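Local coordinates for fervidolysin (Fervidobacterium pennivorans, PDB 1R6V), which breaks down keratin into peptides as a subtilisin-like serine protease, letting its bacterium grow on native feathers, at residues 253-256 with 257-261; 276-279 with 280-284; 179-183 with 184-188; 405-408 with 409-413. The protein carries 1 engineered substitution. All coordinates share one frame; numbering follows the deposited sequence.

Interaction 1 (253-256 with 257-261); sequences IIWA and TDHGA
The carbonyl oxygen I253 O is gripped twice by T257. The backbone amide T257 N donates to I253 O at 3.0 Å, and the hydroxyl T257 OG1 donates to the same I253 O at 2.9 Å. The two donors come from opposite faces of the carbonyl plane. The hydroxyl can fold back because OG1 stands beside its own backbone N, anti to the carbonyl carbon (chi1 -62°). Its hydrogen thus goes to a carbonyl one turn earlier, which satisfies a polar group on a buried side chain. The next amide, D258 N, bonds I254 O at 2.8 Å. The D258 side chain runs alongside I254, with its OD2 near the methyl CG2, while OD1 is hydrogen-bonded to Y283 OH of helix 275-286.

Here helix 246-258 ends in a Schellman motif. A261 N reaches back to A256 O at 2.9 Å, and G260 N bonds T257 O at 3.2 Å. G260 is the C-prime residue and has positive phi (96°). A side chain at these backbone angles would be pressed against the carbonyl oxygen of H259. The methyl groups of A256 and A261 meet across the turn, CB to CB at 4.1 Å.

W255 and H259 stack face to face. The centroids of the W255 six-membered ring and the H259 ring are 3.9 Å apart, and the planes differ by only 9°. H259 CD2 sits over the W255 ring system. Y180 also stacks on W255, and M227 of strand 225-230 touches both W255 and H259.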
loop_
_atom_site.group_PDB
_atom_site.type_symbol
_atom_site.label_atom_id
_atom_site.label_comp_id
_atom_site.label_asym_id
_atom_site.label_seq_id
_atom_site.Cartn_x
_atom_site.Cartn_y
_atom_site.Cartn_z
ATOM N N ILE A 253 -5.177 10.541 -7.273
ATOM C CA ILE A 253 -5.050 10.987 -5.881
ATOM C C ILE A 253 -4.218 12.256 -5.833
ATOM O O ILE A 253 -4.540 13.202 -5.110
ATOM C CB ILE A 253 -4.392 9.900 -5.005
ATOM C CG1 ILE A 253 -5.421 8.794 -4.728
ATOM C CG2 ILE A 253 -3.866 10.491 -3.679
ATOM C CD1 ILE A 253 -4.809 7.544 -4.084
ATOM N N ILE A 254 -3.159 12.281 -6.628
ATOM C CA ILE A 254 -2.313 13.478 -6.680
ATOM C C ILE A 254 -3.118 14.660 -7.253
ATOM O O ILE A 254 -3.058 15.787 -6.748
ATOM C CB ILE A 254 -1.051 13.238 -7.550
ATOM C CG1 ILE A 254 0.069 12.569 -6.734
ATOM C CG2 ILE A 254 -0.486 14.598 -8.006
ATOM C CD1 ILE A 254 -0.293 11.298 -5.985
ATOM N N TRP A 255 -3.868 14.406 -8.321
ATOM C CA TRP A 255 -4.684 15.440 -8.940
ATOM C C TRP A 255 -5.682 15.997 -7.918
ATOM O O TRP A 255 -5.828 17.212 -7.763
ATOM C CB TRP A 255 -5.460 14.849 -10.119
ATOM C CG TRP A 255 -6.104 15.851 -11.020
ATOM C CD1 TRP A 255 -5.578 16.393 -12.169
ATOM C CD2 TRP A 255 -7.419 16.411 -10.879
ATOM N NE1 TRP A 255 -6.492 17.250 -12.748
ATOM C CE2 TRP A 255 -7.627 17.280 -11.977
ATOM C CE3 TRP A 255 -8.443 16.265 -9.927
ATOM C CZ2 TRP A 255 -8.822 17.999 -12.148
ATOM C CZ3 TRP A 255 -9.636 16.985 -10.100
ATOM C CH2 TRP A 255 -9.809 17.837 -11.200
ATOM N N ALA A 256 -6.370 15.103 -7.213
ATOM C CA ALA A 256 -7.364 15.532 -6.228
ATOM C C ALA A 256 -6.743 16.376 -5.119
ATOM O O ALA A 256 -7.325 17.373 -4.671
ATOM C CB ALA A 256 -8.058 14.313 -5.619
ATOM N N THR A 257 -5.577 15.951 -4.656
ATOM C CA THR A 257 -4.865 16.681 -3.608
ATOM C C THR A 257 -4.465 18.066 -4.111
ATOM O O THR A 257 -4.667 19.081 -3.434
ATOM C CB THR A 257 -3.586 15.933 -3.197
ATOM O OG1 THR A 257 -3.940 14.651 -2.658
ATOM C CG2 THR A 257 -2.797 16.733 -2.143
ATOM N N ASP A 258 -3.887 18.090 -5.303
ATOM C CA ASP A 258 -3.432 19.337 -5.908
ATOM C C ASP A 258 -4.575 20.289 -6.209
ATOM O O ASP A 258 -4.372 21.503 -6.259
ATOM C CB ASP A 258 -2.672 19.070 -7.208
ATOM C CG ASP A 258 -1.301 18.477 -6.977
ATOM O OD1 ASP A 258 -0.842 18.417 -5.814
ATOM O OD2 ASP A 258 -0.674 18.071 -7.974
ATOM N N HIS A 259 -5.771 19.744 -6.422
ATOM C CA HIS A 259 -6.927 20.557 -6.735
ATOM C C HIS A 259 -7.837 20.838 -5.554
ATOM O O HIS A 259 -9.002 21.188 -5.735
ATOM C CB HIS A 259 -7.709 19.928 -7.893
ATOM C CG HIS A 259 -7.025 20.075 -9.215
ATOM N ND1 HIS A 259 -7.448 20.971 -10.173
ATOM C CD2 HIS A 259 -5.878 19.532 -9.691
ATOM C CE1 HIS A 259 -6.589 20.980 -11.177
ATOM N NE2 HIS A 259 -5.626 20.116 -10.910
ATOM N N GLY A 260 -7.312 20.661 -4.346
ATOM C CA GLY A 260 -8.087 21.018 -3.176
ATOM C C GLY A 260 -8.925 20.053 -2.367
ATOM O O GLY A 260 -9.546 20.505 -1.398
ATOM N N ALA A 261 -8.984 18.770 -2.725
ATOM C CA ALA A 261 -9.772 17.837 -1.912
ATOM C C ALA A 261 -9.177 17.781 -0.501
ATOM O O ALA A 261 -7.957 17.727 -0.349
ATOM C CB ALA A 261 -9.758 16.430 -2.546
#

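Interaction 2 (276-279 with 280-284); sequences TMKE and AFDYA
Segments 276-279 and 280-284 are consecutive turns of helix 275-286. Regular i to i+4 backbone bonds join them, such as F281 N to M277 O at 2.9 Å and D282 N to K278 O at 2.9 Å. The helix belongs to a beta-alpha-beta unit, between strands 263-269 and 290-294.

M277 and F281 make a Met-aromatic contact. M277 SD lies at the edge of the F281 ring, 5.2 Å from its centroid and 80° off the ring normal. M277 CG touches F281 CD1 at 4.0 Å. The methionine chain is bent at chi2 and chi3, and the sulfur stays beside the ring. F281 packs on I253 of helix 246-258 and on M291 and V293.

On another side of the helix, K278 forms a salt bridge with D282. K278 NZ meets the syn lone pair of D282 OD2 at 2.8 Å. The lysine starts with CG anti to the backbone N (chi1 179°), then bends at chi2 and chi4 to bring NZ round to the carboxylate. A water accepts from K278 NZ and donates to D282 OD1. An alanine in place of D282 would probably leave K278 without its carboxylate mate and the water without an anchor.

K278 NZ also bonds R489 O, and P491 touches both K278 and D282. The lysine charge is probably balanced largely by D282, while the ammonium ties its helix to strand 487-494 of the Ig-like range.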
loop_
_atom_site.group_PDB
_atom_site.type_symbol
_atom_site.label_atom_id
_atom_site.label_comp_id
_atom_site.label_asym_id
_atom_site.label_seq_id
_atom_site.Cartn_x
_atom_site.Cartn_y
_atom_site.Cartn_z
ATOM N N THR A 276 4.206 2.637 -4.695
ATOM C CA THR A 276 3.636 3.780 -5.383
ATOM C C THR A 276 2.372 4.260 -4.686
ATOM O O THR A 276 2.197 5.461 -4.453
ATOM C CB THR A 276 3.298 3.427 -6.842
ATOM O OG1 THR A 276 4.515 3.138 -7.527
ATOM C CG2 THR A 276 2.599 4.607 -7.559
ATOM N N MET A 277 1.485 3.328 -4.345
ATOM C CA MET A 277 0.251 3.728 -3.675
ATOM C C MET A 277 0.532 4.301 -2.280
ATOM O O MET A 277 -0.168 5.213 -1.825
ATOM C CB MET A 277 -0.721 2.549 -3.568
ATOM C CG MET A 277 -2.162 2.995 -3.241
ATOM S SD MET A 277 -2.959 4.085 -4.513
ATOM C CE MET A 277 -2.848 2.860 -6.034
ATOM N N LYS A 278 1.556 3.767 -1.618
ATOM C CA LYS A 278 1.960 4.224 -0.282
ATOM C C LYS A 278 2.358 5.685 -0.439
ATOM O O LYS A 278 1.935 6.563 0.319
ATOM C CB LYS A 278 3.173 3.416 0.210
ATOM C CG LYS A 278 3.733 3.806 1.591
ATOM C CD LYS A 278 2.904 3.200 2.700
ATOM C CE LYS A 278 3.618 3.259 4.049
ATOM N NZ LYS A 278 3.767 4.649 4.593
ATOM N N GLU A 279 3.173 5.937 -1.457
ATOM C CA GLU A 279 3.636 7.302 -1.715
ATOM C C GLU A 279 2.491 8.260 -2.003
ATOM O O GLU A 279 2.493 9.409 -1.563
ATOM C CB GLU A 279 4.606 7.337 -2.900
ATOM C CG GLU A 279 5.998 6.876 -2.608
ATOM C CD GLU A 279 6.700 7.739 -1.566
ATOM O OE1 GLU A 279 6.965 8.933 -1.809
ATOM O OE2 GLU A 279 6.991 7.207 -0.498
ATOM N N ALA A 280 1.500 7.798 -2.758
ATOM C CA ALA A 280 0.366 8.642 -3.089
ATOM C C ALA A 280 -0.481 8.952 -1.845
ATOM O O ALA A 280 -0.925 10.086 -1.647
ATOM C CB ALA A 280 -0.481 7.964 -4.143
ATOM N N PHE A 281 -0.733 7.932 -1.036
ATOM C CA PHE A 281 -1.502 8.147 0.177
ATOM C C PHE A 281 -0.765 9.062 1.132
ATOM O O PHE A 281 -1.381 9.936 1.750
ATOM C CB PHE A 281 -1.819 6.818 0.864
ATOM C CG PHE A 281 -3.163 6.282 0.502
ATOM C CD1 PHE A 281 -3.441 5.872 -0.801
ATOM C CD2 PHE A 281 -4.178 6.250 1.449
ATOM C CE1 PHE A 281 -4.736 5.438 -1.167
ATOM C CE2 PHE A 281 -5.478 5.817 1.101
ATOM C CZ PHE A 281 -5.753 5.414 -0.205
ATOM N N ASP A 282 0.548 8.882 1.236
ATOM C CA ASP A 282 1.352 9.712 2.131
ATOM C C ASP A 282 1.436 11.150 1.608
ATOM O O ASP A 282 1.504 12.099 2.386
ATOM C CB ASP A 282 2.748 9.094 2.311
ATOM C CG ASP A 282 2.717 7.783 3.104
ATOM O OD1 ASP A 282 1.630 7.436 3.637
ATOM O OD2 ASP A 282 3.772 7.110 3.195
ATOM N N TYR A 283 1.438 11.303 0.281
ATOM C CA TYR A 283 1.459 12.626 -0.350
ATOM C C TYR A 283 0.184 13.374 0.043
ATOM O O TYR A 283 0.203 14.537 0.444
ATOM C CB TYR A 283 1.467 12.480 -1.869
ATOM C CG TYR A 283 1.435 13.775 -2.659
ATOM C CD1 TYR A 283 2.616 14.443 -2.979
ATOM C CD2 TYR A 283 0.230 14.289 -3.155
ATOM C CE1 TYR A 283 2.598 15.584 -3.786
ATOM C CE2 TYR A 283 0.201 15.424 -3.957
ATOM C CZ TYR A 283 1.390 16.065 -4.269
ATOM O OH TYR A 283 1.385 17.186 -5.063
ATOM N N ALA A 284 -0.948 12.695 -0.097
ATOM C CA ALA A 284 -2.193 13.334 0.247
ATOM C C ALA A 284 -2.219 13.721 1.738
ATOM O O ALA A 284 -2.593 14.843 2.087
ATOM C CB ALA A 284 -3.371 12.385 -0.094
HETATM O O HOH W 1 0.819 5.191 5.036
#

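Interaction 3 (179-183 with 184-188); sequences GYRPA and FDEEL
Y180 and D185 both hold CG anti to the backbone N, at chi1 -171° and -177°, and this swings the phenol and the carboxylate together. Y180 OH donates to D185 OD1 at 2.6 Å. The hydroxyl meets that oxygen on its anti side, and the carboxylate stands almost upright to the ring, with planes 80° apart. D185 OD1 also lies near the ring edge. R181 is extended from CG to NE and runs alongside E186, which is extended too. R181 NH1 forms a salt bridge with E186 OE1 at 3.2 Å, tilted out of both planes.

The chain forms a beta hairpin of strands 179-181 and 186-188. G179 with L188 and R181 with E186 are antiparallel hydrogen-bonded pairs, and Y180 with E187 is a non-hydrogen-bonded pair. G179 N bonds L188 O at 2.7 Å, and R181 N bonds E186 O at 2.8 Å. At the turn end R181 is opposed by two residues, D185 and E186, a G1 beta bulge; D185, its first residue, has the positive phi usual at that position. R181 O takes two amides from opposite faces of its plane, E186 N at 3.1 Å and F184 N at 3.2 Å.

F184 CD1 lies over one face of the R181 guanidinium, 3.6 Å from R181 NE. R181 also forms a salt bridge through NE with D233, and a cation-pi contact with Y196. A leucine in place of R181 would probably leave D233 and E186 without their positive partner. L188 CD2 touches R181 CB at 4.0 Å, and both side chains rest on V230.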
loop_
_atom_site.group_PDB
_atom_site.type_symbol
_atom_site.label_atom_id
_atom_site.label_comp_id
_atom_site.label_asym_id
_atom_site.label_seq_id
_atom_site.Cartn_x
_atom_site.Cartn_y
_atom_site.Cartn_z
ATOM N N GLY A 179 -14.107 17.122 -11.952
ATOM C CA GLY A 179 -13.381 15.950 -11.502
ATOM C C GLY A 179 -12.325 15.495 -12.488
ATOM O O GLY A 179 -11.974 16.223 -13.418
ATOM N N TYR A 180 -11.849 14.267 -12.299
ATOM C CA TYR A 180 -10.783 13.724 -13.134
ATOM C C TYR A 180 -10.939 12.226 -13.432
ATOM O O TYR A 180 -11.312 11.429 -12.567
ATOM C CB TYR A 180 -9.452 14.006 -12.422
ATOM C CG TYR A 180 -8.185 13.728 -13.203
ATOM C CD1 TYR A 180 -7.936 14.354 -14.423
ATOM C CD2 TYR A 180 -7.212 12.877 -12.687
ATOM C CE1 TYR A 180 -6.739 14.134 -15.111
ATOM C CE2 TYR A 180 -6.020 12.653 -13.354
ATOM C CZ TYR A 180 -5.786 13.281 -14.566
ATOM O OH TYR A 180 -4.597 13.048 -15.230
ATOM N N ARG A 181 -10.651 11.869 -14.681
ATOM C CA ARG A 181 -10.692 10.498 -15.186
ATOM C C ARG A 181 -9.237 10.243 -15.588
ATOM O O ARG A 181 -8.851 10.428 -16.755
ATOM C CB ARG A 181 -11.606 10.441 -16.411
ATOM C CG ARG A 181 -11.902 9.064 -16.952
ATOM C CD ARG A 181 -12.716 9.184 -18.234
ATOM N NE ARG A 181 -13.155 7.872 -18.699
ATOM C CZ ARG A 181 -13.819 7.663 -19.828
ATOM N NH1 ARG A 181 -14.120 8.684 -20.620
ATOM N NH2 ARG A 181 -14.193 6.433 -20.152
ATOM N N PRO A 182 -8.405 9.805 -14.633
ATOM C CA PRO A 182 -6.987 9.552 -14.902
ATOM C C PRO A 182 -6.601 8.618 -16.035
ATOM O O PRO A 182 -5.575 8.830 -16.667
ATOM C CB PRO A 182 -6.438 9.101 -13.540
ATOM C CG PRO A 182 -7.633 8.486 -12.866
ATOM C CD PRO A 182 -8.776 9.404 -13.256
ATOM N N ALA A 183 -7.417 7.606 -16.320
ATOM C CA ALA A 183 -7.086 6.659 -17.375
ATOM C C ALA A 183 -6.831 7.355 -18.705
ATOM O O ALA A 183 -6.045 6.876 -19.520
ATOM C CB ALA A 183 -8.209 5.637 -17.533
ATOM N N PHE A 184 -7.488 8.487 -18.913
ATOM C CA PHE A 184 -7.340 9.215 -20.168
ATOM C C PHE A 184 -6.942 10.663 -19.963
ATOM O O PHE A 184 -7.059 11.482 -20.882
ATOM C CB PHE A 184 -8.642 9.141 -20.955
ATOM C CG PHE A 184 -9.116 7.742 -21.198
ATOM C CD1 PHE A 184 -10.023 7.137 -20.329
ATOM C CD2 PHE A 184 -8.630 7.012 -22.273
ATOM C CE1 PHE A 184 -10.436 5.824 -20.528
ATOM C CE2 PHE A 184 -9.036 5.697 -22.483
ATOM C CZ PHE A 184 -9.942 5.099 -21.606
ATOM N N ASP A 185 -6.464 10.968 -18.758
ATOM C CA ASP A 185 -6.046 12.315 -18.385
ATOM C C ASP A 185 -7.121 13.297 -18.841
ATOM O O ASP A 185 -6.842 14.364 -19.396
ATOM C CB ASP A 185 -4.689 12.637 -19.020
ATOM C CG ASP A 185 -4.159 13.987 -18.609
ATOM O OD1 ASP A 185 -4.351 14.377 -17.440
ATOM O OD2 ASP A 185 -3.529 14.659 -19.459
ATOM N N GLU A 186 -8.366 12.906 -18.578
ATOM C CA GLU A 186 -9.542 13.668 -18.956
ATOM C C GLU A 186 -10.207 14.376 -17.780
ATOM O O GLU A 186 -10.573 13.751 -16.780
ATOM C CB GLU A 186 -10.544 12.720 -19.614
ATOM C CG GLU A 186 -11.819 13.356 -20.115
ATOM C CD GLU A 186 -12.822 12.307 -20.592
ATOM O OE1 GLU A 186 -12.381 11.286 -21.157
ATOM O OE2 GLU A 186 -14.047 12.506 -20.412
ATOM N N GLU A 187 -10.356 15.687 -17.908
ATOM C CA GLU A 187 -11.002 16.494 -16.886
ATOM C C GLU A 187 -12.506 16.268 -17.030
ATOM O O GLU A 187 -13.021 16.212 -18.151
ATOM C CB GLU A 187 -10.659 17.969 -17.118
ATOM C CG GLU A 187 -9.952 18.638 -15.965
ATOM C CD GLU A 187 -10.908 19.430 -15.091
ATOM O OE1 GLU A 187 -11.772 18.813 -14.426
ATOM O OE2 GLU A 187 -10.797 20.679 -15.080
ATOM N N LEU A 188 -13.203 16.117 -15.904
ATOM C CA LEU A 188 -14.644 15.890 -15.901
ATOM C C LEU A 188 -15.364 17.165 -15.467
ATOM O O LEU A 188 -15.283 17.575 -14.309
ATOM C CB LEU A 188 -14.993 14.733 -14.949
ATOM C CG LEU A 188 -14.274 13.415 -15.268
ATOM C CD1 LEU A 188 -14.448 12.400 -14.127
ATOM C CD2 LEU A 188 -14.820 12.868 -16.570
#

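Interaction 4 (405-408 with 409-413); sequences QIRK and LLENT
K408 and E411 bury the most surface here, and R407 joins them through the same carboxylate. K408 NZ meets E411 OE1 at 2.9 Å, nearly in line with the C-O bond of that oxygen. The lysine bends at chi2 and chi3, which curls its chain over toward the next turn. R407 NH1 donates to E411 OE2 at 3.0 Å with an N-H...O angle of 158°. E411 OE2 lies in the guanidinium plane, at its edge, while the carboxylate plane is turned 52° from it. R407 CG also touches E411 OE2, at 3.3 Å. E411 is extended beyond CG, which carries its carboxylate out to both cations; K408 NZ takes OE1, and R407 NH1 bonds OE2 while lying close to OE1 too. This should fix the rotation of the carboxylate and probably favours its charged form.

The three residues form a salt-bridge network on helix 403-413 of the peptidase S8 domain, at spacings i to i+3 and i to i+4. R407 NH1 also forms a salt bridge with D494, its stronger partner, and R407 NH2 bonds H492 O. The network thus joins helix 403-413 to strand 487-494, in the Ig-like range of the chain.

Regular helical bonds run beneath the side chains, with E411 N to R407 O at 3.0 Å and N412 N to K408 O at 2.8 Å. A water donates to N412 OD1 at 3.3 Å and accepts a weak bond from K408 NZ. On another side of the helix L410 packs on V387, V390 and L394 of helix 380-397, and I406 on V391.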
loop_
_atom_site.group_PDB
_atom_site.type_symbol
_atom_site.label_atom_id
_atom_site.label_comp_id
_atom_site.label_asym_id
_atom_site.label_seq_id
_atom_site.Cartn_x
_atom_site.Cartn_y
_atom_site.Cartn_z
ATOM N N GLN A 405 -5.652 14.220 14.057
ATOM C CA GLN A 405 -6.579 14.845 14.990
ATOM C C GLN A 405 -8.019 14.517 14.626
ATOM O O GLN A 405 -8.857 14.299 15.499
ATOM C CB GLN A 405 -6.382 16.359 15.006
ATOM C CG GLN A 405 -5.051 16.802 15.585
ATOM C CD GLN A 405 -4.907 18.324 15.587
ATOM O OE1 GLN A 405 -4.802 18.951 14.536
ATOM N NE2 GLN A 405 -4.909 18.915 16.770
ATOM N N ILE A 406 -8.310 14.495 13.332
ATOM C CA ILE A 406 -9.656 14.158 12.894
ATOM C C ILE A 406 -9.945 12.714 13.268
ATOM O O ILE A 406 -11.015 12.409 13.814
ATOM C CB ILE A 406 -9.815 14.346 11.363
ATOM C CG1 ILE A 406 -9.758 15.843 11.017
ATOM C CG2 ILE A 406 -11.140 13.690 10.886
ATOM C CD1 ILE A 406 -10.918 16.671 11.607
ATOM N N ARG A 407 -9.003 11.806 12.990
ATOM C CA ARG A 407 -9.251 10.419 13.330
ATOM C C ARG A 407 -9.430 10.248 14.835
ATOM O O ARG A 407 -10.358 9.575 15.268
ATOM C CB ARG A 407 -8.124 9.502 12.850
ATOM C CG ARG A 407 -8.372 8.027 13.183
ATOM C CD ARG A 407 -7.290 7.137 12.577
ATOM N NE ARG A 407 -5.946 7.505 13.023
ATOM C CZ ARG A 407 -5.464 7.255 14.236
ATOM N NH1 ARG A 407 -6.214 6.621 15.137
ATOM N NH2 ARG A 407 -4.237 7.652 14.549
ATOM N N LYS A 408 -8.547 10.852 15.634
ATOM C CA LYS A 408 -8.701 10.685 17.078
ATOM C C LYS A 408 -9.989 11.279 17.604
ATOM O O LYS A 408 -10.546 10.777 18.577
ATOM C CB LYS A 408 -7.513 11.288 17.840
ATOM C CG LYS A 408 -6.182 10.570 17.607
ATOM C CD LYS A 408 -6.253 9.039 17.831
ATOM C CE LYS A 408 -6.881 8.660 19.158
ATOM N NZ LYS A 408 -6.884 7.162 19.323
ATOM N N LEU A 409 -10.465 12.356 16.990
ATOM C CA LEU A 409 -11.707 12.972 17.441
ATOM C C LEU A 409 -12.833 11.973 17.225
ATOM O O LEU A 409 -13.687 11.776 18.092
ATOM C CB LEU A 409 -11.990 14.256 16.660
ATOM C CG LEU A 409 -13.296 14.989 17.015
ATOM C CD1 LEU A 409 -13.428 15.218 18.545
ATOM C CD2 LEU A 409 -13.318 16.312 16.282
ATOM N N LEU A 410 -12.834 11.332 16.060
ATOM C CA LEU A 410 -13.864 10.337 15.782
ATOM C C LEU A 410 -13.831 9.172 16.763
ATOM O O LEU A 410 -14.875 8.719 17.235
ATOM C CB LEU A 410 -13.699 9.768 14.370
ATOM C CG LEU A 410 -13.893 10.743 13.217
ATOM C CD1 LEU A 410 -13.701 9.981 11.929
ATOM C CD2 LEU A 410 -15.233 11.389 13.274
ATOM N N GLU A 411 -12.633 8.667 17.052
ATOM C CA GLU A 411 -12.488 7.533 17.948
ATOM C C GLU A 411 -12.821 7.904 19.389
ATOM O O GLU A 411 -13.444 7.118 20.101
ATOM C CB GLU A 411 -11.072 6.970 17.844
ATOM C CG GLU A 411 -10.791 6.334 16.467
ATOM C CD GLU A 411 -9.340 5.950 16.259
ATOM O OE1 GLU A 411 -8.514 6.147 17.181
ATOM O OE2 GLU A 411 -9.025 5.451 15.153
ATOM N N ASN A 412 -12.436 9.110 19.800
ATOM C CA ASN A 412 -12.712 9.562 21.159
ATOM C C ASN A 412 -14.189 9.829 21.425
ATOM O O ASN A 412 -14.616 9.801 22.586
ATOM C CB ASN A 412 -11.920 10.836 21.480
ATOM C CG ASN A 412 -10.428 10.590 21.576
ATOM O OD1 ASN A 412 -9.979 9.451 21.697
ATOM N ND2 ASN A 412 -9.649 11.668 21.538
ATOM N N THR A 413 -14.971 10.067 20.376
ATOM C CA THR A 413 -16.389 10.371 20.554
ATOM C C THR A 413 -17.355 9.308 20.058
ATOM O O THR A 413 -18.581 9.497 20.114
ATOM C CB THR A 413 -16.764 11.726 19.886
ATOM O OG1 THR A 413 -16.423 11.699 18.489
ATOM C CG2 THR A 413 -16.026 12.874 20.555
HETATM O O HOH W 2 -9.096 6.318 21.890
#

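All four contacts lie within the subtilisin-like catalytic part of the chain. Interaction 1 touches two of the others. It meets interaction 2 at D258 OD1 and Y283 OH, 2.7 Å apart, and through packing of I253 CD1 on F281 CE1 at 3.6 Å. It meets interaction 3 where W255 CD2 packs on Y180 CB at 3.5 Å. Interactions 2 and 3 do not touch; their nearest atoms are about 10 Å apart. Interaction 4 stands apart, with its centre about 22 Å from that of interaction 2. The side chains of L188, I253 and F281 lie about 10, 11 and 12 Å from that of D162, the inferred charge-relay aspartate.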